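Local coordinates for protein TSC1 N-terminal domain (Chaetomium thermophilum, PDB 7A0M) that probably binds lysosomal phosphoinositides through this N-terminal part of TSC1, a subunit of the TSC complex that regulates mTORC1, at residues 17-22 / 72-77; 98-103 / 115-120; 94-99 / 146-151; 201-206 / 245-250. All coordinates share one frame; numbering follows the deposited sequence.

Contact 1 of 4, residues 17-22 / 72-77; sequences NSFIQT and YAAFVA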
# COMPACT_ATOMS: atom_id res chain seq x y z
N ASN B 17 -27.95 24.62 -63.10
CA ASN B 17 -27.97 26.05 -63.36
C ASN B 17 -29.25 26.69 -62.85
O ASN B 17 -29.24 27.80 -62.32
CB ASN B 17 -27.81 26.30 -64.86
CG ASN B 17 -26.42 25.95 -65.36
OD1 ASN B 17 -25.43 26.59 -65.02
ND2 ASN B 17 -26.35 24.91 -66.20
N SER B 18 -30.38 25.99 -63.01
CA SER B 18 -31.65 26.49 -62.50
C SER B 18 -31.70 26.46 -60.98
O SER B 18 -32.27 27.37 -60.36
CB SER B 18 -32.80 25.67 -63.09
OG SER B 18 -34.02 25.98 -62.44
N PHE B 19 -31.12 25.44 -60.36
CA PHE B 19 -31.19 25.31 -58.91
C PHE B 19 -30.40 26.39 -58.20
O PHE B 19 -30.82 26.85 -57.13
CB PHE B 19 -30.70 23.94 -58.46
CG PHE B 19 -30.47 23.84 -56.98
CD1 PHE B 19 -31.55 23.84 -56.11
CD2 PHE B 19 -29.19 23.77 -56.45
CE1 PHE B 19 -31.36 23.75 -54.74
CE2 PHE B 19 -29.00 23.70 -55.09
CZ PHE B 19 -30.08 23.68 -54.23
N ILE B 20 -29.25 26.78 -58.73
CA ILE B 20 -28.41 27.74 -58.02
C ILE B 20 -29.17 29.04 -57.81
O ILE B 20 -29.17 29.61 -56.71
CB ILE B 20 -27.10 27.97 -58.80
CG1 ILE B 20 -26.23 26.71 -58.76
CG2 ILE B 20 -26.35 29.16 -58.25
CD1 ILE B 20 -25.88 26.25 -57.37
N GLN B 21 -29.85 29.53 -58.85
CA GLN B 21 -30.66 30.73 -58.70
C GLN B 21 -31.98 30.47 -58.00
O GLN B 21 -32.53 31.39 -57.38
CB GLN B 21 -30.87 31.38 -60.07
CG GLN B 21 -31.56 30.51 -61.09
CD GLN B 21 -31.65 31.19 -62.44
OE1 GLN B 21 -31.84 30.53 -63.46
NE2 GLN B 21 -31.52 32.51 -62.45
N THR B 22 -32.51 29.25 -58.08
CA THR B 22 -33.80 28.89 -57.47
C THR B 22 -33.63 27.77 -56.45
O THR B 22 -34.16 26.67 -56.64
CB THR B 22 -34.81 28.49 -58.53
OG1 THR B 22 -34.34 27.32 -59.22
CG2 THR B 22 -35.02 29.62 -59.53
N TYR B 72 -23.90 29.01 -51.03
CA TYR B 72 -22.83 28.11 -50.62
C TYR B 72 -23.41 26.83 -50.06
O TYR B 72 -23.02 25.73 -50.45
CB TYR B 72 -21.93 28.77 -49.57
CG TYR B 72 -20.96 29.83 -50.05
CD1 TYR B 72 -20.80 30.11 -51.39
CD2 TYR B 72 -20.20 30.54 -49.13
CE1 TYR B 72 -19.91 31.08 -51.81
CE2 TYR B 72 -19.31 31.50 -49.54
CZ TYR B 72 -19.17 31.77 -50.88
OH TYR B 72 -18.27 32.74 -51.27
N ALA B 73 -24.37 26.97 -49.14
CA ALA B 73 -25.01 25.80 -48.54
C ALA B 73 -25.73 24.98 -49.60
O ALA B 73 -25.70 23.74 -49.56
CB ALA B 73 -25.98 26.24 -47.45
N ALA B 74 -26.39 25.65 -50.55
CA ALA B 74 -27.00 24.94 -51.66
C ALA B 74 -25.95 24.28 -52.55
O ALA B 74 -26.12 23.14 -52.98
CB ALA B 74 -27.86 25.90 -52.48
N PHE B 75 -24.85 24.99 -52.82
CA PHE B 75 -23.79 24.44 -53.66
C PHE B 75 -23.14 23.22 -53.01
O PHE B 75 -22.78 22.27 -53.71
CB PHE B 75 -22.74 25.52 -53.95
CG PHE B 75 -21.64 25.07 -54.87
CD1 PHE B 75 -21.85 25.02 -56.24
CD2 PHE B 75 -20.40 24.70 -54.38
CE1 PHE B 75 -20.85 24.61 -57.10
CE2 PHE B 75 -19.40 24.29 -55.23
CZ PHE B 75 -19.62 24.24 -56.59
N VAL B 76 -22.98 23.24 -51.69
CA VAL B 76 -22.39 22.08 -51.01
C VAL B 76 -23.31 20.87 -51.14
O VAL B 76 -22.84 19.74 -51.34
CB VAL B 76 -22.09 22.42 -49.54
CG1 VAL B 76 -21.62 21.18 -48.80
CG2 VAL B 76 -21.03 23.51 -49.45
N ALA B 77 -24.62 21.09 -51.04
CA ALA B 77 -25.57 19.99 -51.21
C ALA B 77 -25.45 19.37 -52.59
O ALA B 77 -25.51 18.15 -52.74
CB ALA B 77 -27.00 20.48 -50.96

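Contact 2 of 4, residues 98-103 / 115-120; sequences KLLDPV and RSFMDF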
# COMPACT_ATOMS: atom_id res chain seq x y z
N LYS B 98 -11.22 23.91 -51.45
CA LYS B 98 -11.71 25.19 -51.96
C LYS B 98 -12.83 25.76 -51.10
O LYS B 98 -12.95 26.98 -50.97
CB LYS B 98 -12.15 25.00 -53.41
CG LYS B 98 -12.57 26.24 -54.16
CD LYS B 98 -12.95 25.83 -55.57
CE LYS B 98 -13.24 27.03 -56.44
NZ LYS B 98 -12.08 27.95 -56.57
N LEU B 99 -13.66 24.90 -50.50
CA LEU B 99 -14.81 25.35 -49.72
C LEU B 99 -14.52 25.50 -48.23
O LEU B 99 -15.39 26.00 -47.51
CB LEU B 99 -15.98 24.37 -49.89
CG LEU B 99 -16.49 24.11 -51.31
CD1 LEU B 99 -17.79 23.33 -51.28
CD2 LEU B 99 -16.64 25.40 -52.08
N LEU B 100 -13.35 25.08 -47.75
CA LEU B 100 -13.08 25.07 -46.32
C LEU B 100 -13.23 26.46 -45.71
O LEU B 100 -14.06 26.67 -44.82
CB LEU B 100 -11.68 24.51 -46.05
CG LEU B 100 -11.29 24.45 -44.57
CD1 LEU B 100 -12.28 23.61 -43.79
CD2 LEU B 100 -9.88 23.92 -44.41
N ASP B 101 -12.43 27.41 -46.17
CA ASP B 101 -12.44 28.76 -45.62
C ASP B 101 -13.76 29.49 -45.84
O ASP B 101 -14.23 30.18 -44.93
CB ASP B 101 -11.28 29.58 -46.19
CG ASP B 101 -9.93 29.11 -45.68
OD1 ASP B 101 -9.88 28.63 -44.53
OD2 ASP B 101 -8.93 29.22 -46.42
N PRO B 102 -14.40 29.38 -47.02
CA PRO B 102 -15.74 29.97 -47.16
C PRO B 102 -16.75 29.42 -46.17
O PRO B 102 -17.59 30.17 -45.66
CB PRO B 102 -16.12 29.65 -48.61
CG PRO B 102 -14.82 29.57 -49.31
CD PRO B 102 -13.87 28.95 -48.33
N VAL B 103 -16.71 28.11 -45.89
CA VAL B 103 -17.63 27.53 -44.92
C VAL B 103 -17.29 28.01 -43.51
O VAL B 103 -18.19 28.38 -42.73
CB VAL B 103 -17.62 26.00 -45.02
CG1 VAL B 103 -18.26 25.38 -43.79
CG2 VAL B 103 -18.35 25.55 -46.28
N ARG B 115 -23.07 22.25 -40.71
CA ARG B 115 -23.45 20.84 -40.66
C ARG B 115 -23.35 20.19 -42.04
O ARG B 115 -22.93 19.03 -42.15
CB ARG B 115 -24.87 20.70 -40.11
CG ARG B 115 -25.02 21.15 -38.66
CD ARG B 115 -26.45 20.99 -38.17
NE ARG B 115 -26.61 21.42 -36.79
CZ ARG B 115 -27.77 21.45 -36.14
NH1 ARG B 115 -28.89 21.07 -36.75
NH2 ARG B 115 -27.81 21.86 -34.88
N SER B 116 -23.73 20.92 -43.09
CA SER B 116 -23.65 20.35 -44.44
C SER B 116 -22.21 20.06 -44.83
O SER B 116 -21.92 19.02 -45.44
CB SER B 116 -24.30 21.30 -45.45
OG SER B 116 -24.26 20.76 -46.76
N PHE B 117 -21.29 20.97 -44.50
CA PHE B 117 -19.88 20.73 -44.80
C PHE B 117 -19.31 19.61 -43.95
O PHE B 117 -18.42 18.88 -44.40
CB PHE B 117 -19.07 22.01 -44.61
CG PHE B 117 -17.62 21.88 -44.98
CD1 PHE B 117 -17.23 21.91 -46.31
CD2 PHE B 117 -16.66 21.72 -44.00
CE1 PHE B 117 -15.90 21.79 -46.65
CE2 PHE B 117 -15.32 21.60 -44.34
CZ PHE B 117 -14.94 21.63 -45.67
N MSE B 118 -19.81 19.46 -42.72
CA MSE B 118 -19.37 18.38 -41.85
C MSE B 118 -19.84 17.04 -42.38
O MSE B 118 -19.09 16.07 -42.41
CB MSE B 118 -19.88 18.60 -40.42
CG MSE B 118 -19.31 17.60 -39.43
SE MSE B 118 -17.37 17.71 -39.33
CE MSE B 118 -16.98 15.86 -38.86
N ASP B 119 -21.11 16.99 -42.80
CA ASP B 119 -21.64 15.77 -43.40
C ASP B 119 -20.94 15.45 -44.71
O ASP B 119 -20.69 14.28 -45.03
CB ASP B 119 -23.15 15.89 -43.60
CG ASP B 119 -23.91 15.90 -42.29
OD1 ASP B 119 -23.50 15.18 -41.36
OD2 ASP B 119 -24.92 16.64 -42.19
N PHE B 120 -20.60 16.49 -45.49
CA PHE B 120 -19.78 16.28 -46.68
C PHE B 120 -18.43 15.68 -46.30
O PHE B 120 -17.94 14.76 -46.98
CB PHE B 120 -19.58 17.60 -47.42
CG PHE B 120 -18.75 17.48 -48.67
CD1 PHE B 120 -19.01 16.48 -49.60
CD2 PHE B 120 -17.73 18.37 -48.92
CE1 PHE B 120 -18.25 16.37 -50.75
CE2 PHE B 120 -16.96 18.27 -50.07
CZ PHE B 120 -17.22 17.27 -50.99

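Contact 3 of 4, residues 94-99 / 146-151; sequences QWWDKL and NRLLVR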
# COMPACT_ATOMS: atom_id res chain seq x y z
N GLN B 94 -9.81 18.84 -53.83
CA GLN B 94 -9.73 20.19 -54.38
C GLN B 94 -10.98 21.00 -54.06
O GLN B 94 -10.90 22.20 -53.78
CB GLN B 94 -9.52 20.11 -55.89
CG GLN B 94 -8.14 19.65 -56.29
CD GLN B 94 -8.05 19.31 -57.77
OE1 GLN B 94 -8.87 19.75 -58.57
NE2 GLN B 94 -7.06 18.50 -58.13
N TRP B 95 -12.15 20.35 -54.08
CA TRP B 95 -13.38 21.06 -53.75
C TRP B 95 -13.50 21.27 -52.25
O TRP B 95 -13.88 22.36 -51.80
CB TRP B 95 -14.58 20.30 -54.30
CG TRP B 95 -14.83 20.58 -55.75
CD1 TRP B 95 -14.63 19.72 -56.79
CD2 TRP B 95 -15.29 21.80 -56.33
NE1 TRP B 95 -14.96 20.33 -57.98
CE2 TRP B 95 -15.37 21.61 -57.72
CE3 TRP B 95 -15.66 23.05 -55.80
CZ2 TRP B 95 -15.79 22.61 -58.59
CZ3 TRP B 95 -16.08 24.04 -56.67
CH2 TRP B 95 -16.14 23.81 -58.05
N TRP B 96 -13.19 20.24 -51.46
CA TRP B 96 -13.16 20.38 -50.01
C TRP B 96 -12.17 21.45 -49.59
O TRP B 96 -12.46 22.29 -48.73
CB TRP B 96 -12.85 19.03 -49.37
CG TRP B 96 -12.94 18.99 -47.87
CD1 TRP B 96 -13.98 18.51 -47.13
CD2 TRP B 96 -11.91 19.36 -46.94
NE1 TRP B 96 -13.68 18.61 -45.79
CE2 TRP B 96 -12.42 19.13 -45.65
CE3 TRP B 96 -10.63 19.89 -47.08
CZ2 TRP B 96 -11.68 19.40 -44.50
CZ3 TRP B 96 -9.90 20.16 -45.93
CH2 TRP B 96 -10.43 19.92 -44.66
N ASP B 97 -10.97 21.44 -50.19
CA ASP B 97 -9.98 22.48 -49.91
C ASP B 97 -10.49 23.85 -50.33
O ASP B 97 -10.24 24.85 -49.65
CB ASP B 97 -8.68 22.15 -50.65
CG ASP B 97 -7.50 22.96 -50.17
OD1 ASP B 97 -7.68 23.82 -49.29
OD2 ASP B 97 -6.38 22.73 -50.68
N LYS B 98 -11.22 23.91 -51.45
CA LYS B 98 -11.71 25.19 -51.96
C LYS B 98 -12.83 25.76 -51.10
O LYS B 98 -12.95 26.98 -50.97
CB LYS B 98 -12.15 25.00 -53.41
CG LYS B 98 -12.57 26.24 -54.16
CD LYS B 98 -12.95 25.83 -55.57
CE LYS B 98 -13.24 27.03 -56.44
NZ LYS B 98 -12.08 27.95 -56.57
N LEU B 99 -13.66 24.90 -50.50
CA LEU B 99 -14.81 25.35 -49.72
C LEU B 99 -14.52 25.50 -48.23
O LEU B 99 -15.39 26.00 -47.51
CB LEU B 99 -15.98 24.37 -49.89
CG LEU B 99 -16.49 24.11 -51.31
CD1 LEU B 99 -17.79 23.33 -51.28
CD2 LEU B 99 -16.64 25.40 -52.08
N ASN B 146 -3.46 19.03 -42.02
CA ASN B 146 -2.65 20.25 -41.91
C ASN B 146 -3.49 21.49 -42.17
O ASN B 146 -3.33 22.51 -41.49
CB ASN B 146 -1.46 20.20 -42.87
CG ASN B 146 -0.38 19.25 -42.41
OD1 ASN B 146 -0.30 18.89 -41.23
ND2 ASN B 146 0.49 18.85 -43.33
N ARG B 147 -4.38 21.43 -43.16
CA ARG B 147 -5.29 22.55 -43.39
C ARG B 147 -6.19 22.79 -42.18
O ARG B 147 -6.39 23.93 -41.77
CB ARG B 147 -6.13 22.28 -44.64
CG ARG B 147 -5.45 22.71 -45.93
CD ARG B 147 -5.68 24.18 -46.19
NE ARG B 147 -6.87 24.41 -47.00
CZ ARG B 147 -7.63 25.50 -46.92
NH1 ARG B 147 -7.34 26.45 -46.06
NH2 ARG B 147 -8.70 25.62 -47.71
N LEU B 148 -6.72 21.72 -41.60
CA LEU B 148 -7.54 21.85 -40.40
C LEU B 148 -6.70 22.32 -39.21
O LEU B 148 -7.16 23.15 -38.41
CB LEU B 148 -8.22 20.52 -40.08
CG LEU B 148 -9.23 19.99 -41.09
CD1 LEU B 148 -9.82 18.68 -40.60
CD2 LEU B 148 -10.34 21.01 -41.32
N LEU B 149 -5.49 21.79 -39.07
CA LEU B 149 -4.64 22.13 -37.93
C LEU B 149 -4.27 23.61 -37.94
O LEU B 149 -4.42 24.30 -36.93
CB LEU B 149 -3.38 21.27 -37.93
CG LEU B 149 -3.55 19.85 -37.38
CD1 LEU B 149 -2.31 19.03 -37.64
CD2 LEU B 149 -3.86 19.91 -35.90
N VAL B 150 -3.78 24.11 -39.08
CA VAL B 150 -3.36 25.51 -39.15
C VAL B 150 -4.50 26.44 -38.78
O VAL B 150 -4.32 27.40 -38.02
CB VAL B 150 -2.80 25.82 -40.56
CG1 VAL B 150 -2.97 27.30 -40.88
CG2 VAL B 150 -1.34 25.41 -40.66
N ARG B 151 -5.70 26.16 -39.27
CA ARG B 151 -6.85 26.98 -38.90
C ARG B 151 -7.26 26.79 -37.44
O ARG B 151 -7.79 27.72 -36.82
CB ARG B 151 -7.98 26.69 -39.87
CG ARG B 151 -7.48 26.95 -41.27
CD ARG B 151 -8.27 28.01 -41.97
NE ARG B 151 -7.84 28.15 -43.35
CZ ARG B 151 -6.71 28.76 -43.69
NH1 ARG B 151 -5.93 29.28 -42.75
NH2 ARG B 151 -6.37 28.89 -44.96

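Contact 4 of 4, residues 201-206 / 245-250; sequences HRNSAF and VNLALI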
# COMPACT_ATOMS: atom_id res chain seq x y z
N HIS B 201 3.04 26.88 -30.25
CA HIS B 201 1.90 26.02 -30.54
C HIS B 201 1.83 24.79 -29.64
O HIS B 201 0.93 23.97 -29.82
CB HIS B 201 1.94 25.56 -32.00
CG HIS B 201 1.73 26.65 -33.00
ND1 HIS B 201 0.96 27.77 -32.73
CD2 HIS B 201 2.19 26.81 -34.26
CE1 HIS B 201 0.95 28.56 -33.79
NE2 HIS B 201 1.69 28.00 -34.73
N ARG B 202 2.76 24.65 -28.69
CA ARG B 202 2.86 23.40 -27.93
C ARG B 202 1.68 23.22 -26.98
O ARG B 202 1.15 22.10 -26.85
CB ARG B 202 4.18 23.38 -27.17
CG ARG B 202 4.51 22.03 -26.55
CD ARG B 202 5.98 22.00 -26.18
NE ARG B 202 6.82 22.23 -27.35
CZ ARG B 202 8.01 22.81 -27.32
NH1 ARG B 202 8.52 23.21 -26.16
NH2 ARG B 202 8.70 22.98 -28.44
N ASN B 203 1.26 24.28 -26.29
CA ASN B 203 0.15 24.16 -25.34
C ASN B 203 -1.13 23.72 -26.04
O ASN B 203 -1.84 22.83 -25.56
CB ASN B 203 -0.05 25.48 -24.60
CG ASN B 203 1.03 25.74 -23.57
OD1 ASN B 203 1.75 24.83 -23.16
ND2 ASN B 203 1.15 27.00 -23.15
N SER B 204 -1.44 24.34 -27.18
CA SER B 204 -2.65 23.97 -27.91
C SER B 204 -2.53 22.57 -28.50
O SER B 204 -3.50 21.80 -28.49
CB SER B 204 -2.92 25.00 -29.01
OG SER B 204 -3.30 26.25 -28.47
N ALA B 205 -1.35 22.22 -29.02
CA ALA B 205 -1.15 20.89 -29.59
C ALA B 205 -1.33 19.80 -28.55
O ALA B 205 -1.97 18.77 -28.82
CB ALA B 205 0.24 20.80 -30.23
N PHE B 206 -0.78 19.99 -27.35
CA PHE B 206 -0.96 19.00 -26.29
C PHE B 206 -2.41 18.92 -25.85
O PHE B 206 -2.91 17.84 -25.51
CB PHE B 206 -0.05 19.33 -25.10
CG PHE B 206 1.38 18.92 -25.30
CD1 PHE B 206 1.72 17.99 -26.27
CD2 PHE B 206 2.39 19.48 -24.53
CE1 PHE B 206 3.04 17.61 -26.46
CE2 PHE B 206 3.71 19.10 -24.71
CZ PHE B 206 4.03 18.17 -25.68
N VAL B 245 4.45 21.41 -19.08
CA VAL B 245 4.87 20.08 -18.65
C VAL B 245 3.69 19.29 -18.10
O VAL B 245 3.59 18.08 -18.31
CB VAL B 245 6.00 20.20 -17.61
CG1 VAL B 245 6.39 18.84 -17.08
CG2 VAL B 245 7.21 20.90 -18.22
N ASN B 246 2.77 19.97 -17.41
CA ASN B 246 1.60 19.28 -16.87
C ASN B 246 0.70 18.77 -17.99
O ASN B 246 0.16 17.66 -17.90
CB ASN B 246 0.82 20.21 -15.94
CG ASN B 246 -0.28 19.49 -15.19
OD1 ASN B 246 -0.02 18.64 -14.34
ND2 ASN B 246 -1.53 19.83 -15.50
N LEU B 247 0.52 19.57 -19.05
CA LEU B 247 -0.22 19.10 -20.22
C LEU B 247 0.44 17.87 -20.84
O LEU B 247 -0.22 16.87 -21.13
CB LEU B 247 -0.35 20.22 -21.25
CG LEU B 247 -1.39 21.30 -20.98
CD1 LEU B 247 -1.43 22.29 -22.13
CD2 LEU B 247 -2.76 20.67 -20.77
N ALA B 248 1.76 17.94 -21.05
CA ALA B 248 2.49 16.80 -21.60
C ALA B 248 2.35 15.57 -20.70
O ALA B 248 2.25 14.44 -21.19
CB ALA B 248 3.96 17.16 -21.79
N LEU B 249 2.35 15.78 -19.38
CA LEU B 249 2.23 14.65 -18.46
C LEU B 249 0.85 14.02 -18.54
O LEU B 249 0.71 12.79 -18.48
CB LEU B 249 2.55 15.10 -17.04
CG LEU B 249 2.80 13.96 -16.04
CD1 LEU B 249 4.00 13.14 -16.48
CD2 LEU B 249 3.01 14.51 -14.64
N ILE B 250 -0.20 14.84 -18.67
CA ILE B 250 -1.55 14.31 -18.81
C ILE B 250 -1.65 13.48 -20.08
O ILE B 250 -2.24 12.39 -20.08
CB ILE B 250 -2.58 15.45 -18.80
CG1 ILE B 250 -2.65 16.10 -17.42
CG2 ILE B 250 -3.96 14.94 -19.21
CD1 ILE B 250 -3.58 17.29 -17.34

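Contact 1 of 4, residues 17-22 / 72-77
F19 and I20, in the C-terminal part of helix 9-21, lie against A74 and F75 of helix 69-81, and the two backbones come nearest at I20 CA and A74 CA, 7.1 Å apart. A74, with only a methyl, points at the other helix, consistent with the close approach here. Within 17-22, T22 N is bonded to S18 O at 3.0 Å.

F19 reaches across with CG anti to its own N (chi1 168°), which carries the far end of its ring to A74. The methyl sits obliquely at that end, A74 CB being 3.6 Å from F19 CZ and as near to CE2. The carbonyl oxygen of the same alanine lies at the ring's edge, in its plane, with A74 O 3.6 Å from F19 CE2. The phenyl thus rests on both the side chain and the backbone of one residue, while V78 and P28 pack on it from elsewhere. I20, turned at chi2 (-58°), brings its terminal methyl to the rim of the other phenyl, near the ring plane, with I20 CD1 4.4 Å from F75 CD1. F75 in turn meets the rings of W61 and W95, which links helix 69-81 to helix 45-65 and helix 89-105.

No hydrogen bond or salt bridge spans the two segments. Helix 9-21, the first of the modelled chain, is held here by a small hydrophobic patch, which depends on shape and dehydration rather than on directed bonds.

Contact 2 of 4, residues 98-103 / 115-120
F117 of helix 113-125 lays its ring against L99, L100 and V103 of helix 89-105 and buries more surface in this contact than any other residue. With CG anti to the backbone N (chi1 -177°) the phenyl stands well out from its own helix and bridges an axis separation of 10.9 Å. V103, the second largest contributor, places CB over one face of the ring, displaced toward the rim. Both its methyls are used: V103 CG1 approaches F117 CB at 3.6 Å, and V103 CG2 lies 3.8 Å from F117 CD1. L100 meets the outer end of the ring, with L100 CD1 3.7 Å from F117 CE2 and nearly as close to CZ. On the CE1 side the touch is lighter, L99 CB standing 4.1 Å from F117 CE1. W96, one turn earlier on helix 89-105, stacks on the same phenyl.

The two helices follow each other in the chain and run antiparallel, at 153° between their directions, which makes them a helical hairpin. P102 kinks helix 89-105, its N lacking the bond to the preceding turn, just before V103 turns toward F117. An alanine in place of F117 would remove the whole ring and is likely to open a gap beside L99, L100 and V103 and to strip W96 of its stacking partner.

Every touching residue is buried and every touching atom is carbon. Here the hairpin is joined by one phenyl packed against branched aliphatic side chains, and cohesion rests on close fit and the exclusion of water.

Contact 3 of 4, residues 94-99 / 146-151
D97 and R147 join helix 89-105 to helix 142-153 by a salt bridge centred on one carboxylate oxygen. R147 NE bonds to D97 OD1, which lies at the edge of the guanidinium, near its plane, and NH2 adds a weak bond to the same oxygen. OD1 is modelled too close to the arginine, which makes the details of both bonds doubtful, including the 2.5 Å from R147 NE to D97 OD1. The carboxylate and guanidinium planes are turned 46° apart. NH2 also makes a weak, bent bond to the backbone, R147 NH2 to D97 O being 2.6 Å. Bends at chi2 (-84°) and chi3 (-92°) fold the arginine chain so that its remaining nitrogen, NH1, can pair with D101, one turn further along. A methionine in place of R147 would probably leave the D97 carboxylate without its charged mate and take one partner from D101, which R151 also holds.

The apolar part is a single touch between W96 and L148, whose side chains cross at about a right angle. L148 CD2 meets the six-membered rim of the indole near its plane, 3.5 Å from W96 CH2. At the polar end, W96 NE1 is bonded to T121 OG1, while L148 also packs on helix 168-183.

Helix 113-125 intervenes in sequence, and the two segments point roughly the same way. Such packing of alternate helices is consistent with an alpha-solenoid.

Contact 4 of 4, residues 201-206 / 245-250
F206 and L247 are the main partners where helix 199-214 packs beside helix 242-255, a near-parallel pair such as an alpha-solenoid places side by side, with helix 228-238 between them in sequence. The segment axes are 9.4 Å apart and inclined at 27°, and both belong to the region assigned to the Hamartin family.

Apolar packing dominates. F206 turns its CG anti to the carbonyl carbon (chi1 -79°), which brings one face of the ring against A248. That face receives A248 CA, 3.9 Å above the ring plane and offset toward the rim, and A248 CB is 3.5 Å from F206 CE2. Closer to the backbones, F206 CB and L247 CB meet at 4.0 Å. S235 and V196 also pack on the phenylalanine.

The polar component is slight, and no hydrogen bond joins the two segments. N203 OD1 instead accepts a bond from T244 OG1, immediately before 245-250, which ties the same two helices together. L247 crosses N203 at about a right angle, and its methyl CD1 comes to rest against the backbone, 3.5 Å from N203 O.

Contacts 1, 2 and 3 form one continuous stretch of the elongated helical stack, whereas contact 4 stands apart, its nearest atoms about 7 Å from contact 3. Contacts 2 and 3 share helix 89-105, one on its hairpin partner and the other on the next helix along. They also touch directly through the salt bridges of D101 with R147 and R151. Contact 1 reaches them through V76 and F75 packing on L99. Burial and chemistry go together: contacts 1 and 2 are buried and have no hydrogen bond or salt bridge across them, while contacts 3 and 4 are partly exposed. Among the four, contact 3 alone carries charge across its segments; contact 4 remains mostly hydrophobic.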